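Local atomic coordinates of shikimate dehydrogenase (Thermotoga maritima, PDB entry 3U62), a protein that probably catalyses the reversible NADPH-linked reduction of 3-dehydroshikimate to shikimate, a step on the route to chorismate and the aromatic amino acids. Residues L206-K209 with A210-G214. Residues are numbered along the deposited sequence; the frame is centred on the assembly and turned at random.
Sequences LVVK and ARKLG
Ala210 joins Leu206 one helical turn back, its N donating to Leu206 O at 3.0 Å. Its CB sits beside the carbonyl oxygens of Leu206 and Val207, on the buried side of the helix, where it meets Val196 and Ile218 of two neighbouring strands. Arg211 repeats the backbone bond to Val207 O. Its chain runs extended from CG to NE, back along the helix beside Val207, and lays one guanidinium face on Val207 CG1, which is 3.5 Å from Arg211 CZ and over the centre of the plane. That methyl stands anti to its own backbone N (chi1 167°), which turns it to the guanidinium. A salt bridge from Arg211 NH1 to Asp203 helps to hold the group there. Lys212 donates its N to Val208 O, and its chain, extended beyond CG, passes obliquely across that of Lys209, which bends at chi2 and chi3, with Lys212 CD 4.2 Å from Lys209 CE. This leaves Lys209 NZ 4.5 Å from Lys212 NZ, at a cost probably softened by solvent and by Asp187, which the Lys209 side chain touches. Leu213 N reaches Lys209 O by a more bent bond (136° at the hydrogen), while Leu213 CD1 lies 4.1 Å from Lys209 CG and the leucine also packs on Leu190. Gly214 is the first residue to leave the helical conformation; its positive phi (77°) and two bonds back into the last turn, one from Gly214 N to Arg211 O, make a Schellman motif ending helix 205-213, the connection between parallel strands 195-198 and 217-219 in a beta-alpha-beta unit of the Rossmann-type NADP-binding domain.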
ATOM      1  N   LEU A 206      -1.544 -16.818   0.444  1.00 11.71           N
ATOM      2  CA  LEU A 206      -1.087 -16.522   1.804  1.00 10.89           C
ATOM      3  C   LEU A 206      -2.255 -16.331   2.776  1.00 10.11           C
ATOM      4  O   LEU A 206      -2.266 -16.913   3.864  1.00 10.19           O
ATOM      5  CB  LEU A 206      -0.175 -15.287   1.818  1.00 10.66           C
ATOM      6  CG  LEU A 206       0.315 -14.758   3.175  1.00 11.59           C
ATOM      7  CD1 LEU A 206       1.249 -15.749   3.867  1.00 13.35           C
ATOM      8  CD2 LEU A 206       0.994 -13.410   3.009  1.00 10.84           C
ATOM      9  N   VAL A 207      -3.229 -15.515   2.371  1.00 11.06           N
ATOM     10  CA  VAL A 207      -4.419 -15.238   3.176  1.00 11.46           C
ATOM     11  C   VAL A 207      -5.243 -16.509   3.398  1.00 11.84           C
ATOM     12  O   VAL A 207      -5.665 -16.794   4.523  1.00 11.43           O
ATOM     13  CB  VAL A 207      -5.286 -14.118   2.529  1.00 12.37           C
ATOM     14  CG1 VAL A 207      -6.666 -14.037   3.169  1.00 12.79           C
ATOM     15  CG2 VAL A 207      -4.578 -12.772   2.627  1.00 13.36           C
ATOM     16  N   VAL A 208      -5.452 -17.266   2.321  1.00 12.37           N
ATOM     17  CA  VAL A 208      -6.203 -18.521   2.370  1.00 13.92           C
ATOM     18  C   VAL A 208      -5.526 -19.546   3.289  1.00 13.15           C
ATOM     19  O   VAL A 208      -6.201 -20.224   4.068  1.00 13.19           O
ATOM     20  CB  VAL A 208      -6.429 -19.103   0.944  1.00 14.15           C
ATOM     21  CG1 VAL A 208      -7.072 -20.487   1.003  1.00 16.46           C
ATOM     22  CG2 VAL A 208      -7.290 -18.158   0.113  1.00 16.34           C
ATOM     23  N   LYS A 209      -4.200 -19.641   3.200  1.00 13.00           N
ATOM     24  CA  LYS A 209      -3.422 -20.539   4.054  1.00 13.49           C
ATOM     25  C   LYS A 209      -3.535 -20.141   5.523  1.00 13.64           C
ATOM     26  O   LYS A 209      -3.721 -21.000   6.389  1.00 13.92           O
ATOM     27  CB  LYS A 209      -1.948 -20.540   3.627  1.00 13.89           C
ATOM     28  CG  LYS A 209      -1.109 -21.679   4.224  1.00 19.33           C
ATOM     29  CD  LYS A 209      -0.891 -22.810   3.229  1.00 30.34           C
ATOM     30  CE  LYS A 209      -2.022 -23.835   3.258  1.00 28.85           C
ATOM     31  NZ  LYS A 209      -1.817 -24.920   2.258  1.00 31.84           N
ATOM     32  N   ALA A 210      -3.421 -18.841   5.792  1.00 11.05           N
ATOM     33  CA  ALA A 210      -3.529 -18.308   7.149  1.00 12.14           C
ATOM     34  C   ALA A 210      -4.871 -18.657   7.788  1.00 12.15           C
ATOM     35  O   ALA A 210      -4.936 -18.962   8.981  1.00 11.39           O
ATOM     36  CB  ALA A 210      -3.315 -16.806   7.145  1.00 10.72           C
ATOM     37  N   ARG A 211      -5.936 -18.602   6.988  1.00 11.69           N
ATOM     38  CA  ARG A 211      -7.277 -18.973   7.444  1.00 13.80           C
ATOM     39  C   ARG A 211      -7.370 -20.453   7.783  1.00 14.06           C
ATOM     40  O   ARG A 211      -7.961 -20.820   8.801  1.00 14.33           O
ATOM     41  CB  ARG A 211      -8.328 -18.607   6.397  1.00 13.72           C
ATOM     42  CG  ARG A 211      -8.660 -17.133   6.355  1.00 17.26           C
ATOM     43  CD  ARG A 211      -9.536 -16.807   5.171  1.00 21.61           C
ATOM     44  NE  ARG A 211      -9.660 -15.366   4.979  1.00 24.18           N
ATOM     45  CZ  ARG A 211     -10.038 -14.791   3.841  1.00 25.65           C
ATOM     46  NH1 ARG A 211     -10.326 -15.531   2.774  1.00 27.55           N
ATOM     47  NH2 ARG A 211     -10.122 -13.471   3.763  1.00 26.50           N
ATOM     48  N   LYS A 212      -6.789 -21.292   6.927  1.00 14.67           N
ATOM     49  CA  LYS A 212      -6.738 -22.734   7.163  1.00 16.63           C
ATOM     50  C   LYS A 212      -6.048 -23.071   8.486  1.00 15.17           C
ATOM     51  O   LYS A 212      -6.413 -24.046   9.147  1.00 13.97           O
ATOM     52  CB  LYS A 212      -6.028 -23.450   6.010  1.00 18.05           C
ATOM     53  CG  LYS A 212      -6.850 -23.554   4.735  1.00 28.21           C
ATOM     54  CD  LYS A 212      -6.135 -24.388   3.684  1.00 29.10           C
ATOM     55  CE  LYS A 212      -6.937 -24.452   2.396  1.00 33.79           C
ATOM     56  NZ  LYS A 212      -6.186 -25.135   1.305  1.00 37.46           N
ATOM     57  N   LEU A 213      -5.063 -22.258   8.864  1.00 11.38           N
ATOM     58  CA  LEU A 213      -4.252 -22.518  10.055  1.00 10.60           C
ATOM     59  C   LEU A 213      -4.770 -21.824  11.320  1.00  9.99           C
ATOM     60  O   LEU A 213      -4.258 -22.061  12.419  1.00 13.33           O
ATOM     61  CB  LEU A 213      -2.786 -22.150   9.795  1.00 11.95           C
ATOM     62  CG  LEU A 213      -2.075 -22.910   8.665  1.00 11.85           C
ATOM     63  CD1 LEU A 213      -0.760 -22.232   8.307  1.00 13.14           C
ATOM     64  CD2 LEU A 213      -1.848 -24.377   9.021  1.00 12.41           C
ATOM     65  N   GLY A 214      -5.781 -20.974  11.161  1.00  8.58           N
ATOM     66  CA  GLY A 214      -6.436 -20.322  12.293  1.00  9.32           C
ATOM     67  C   GLY A 214      -5.673 -19.165  12.909  1.00  9.12           C
ATOM     68  O   GLY A 214      -5.763 -18.934  14.119  1.00  9.55           O
TER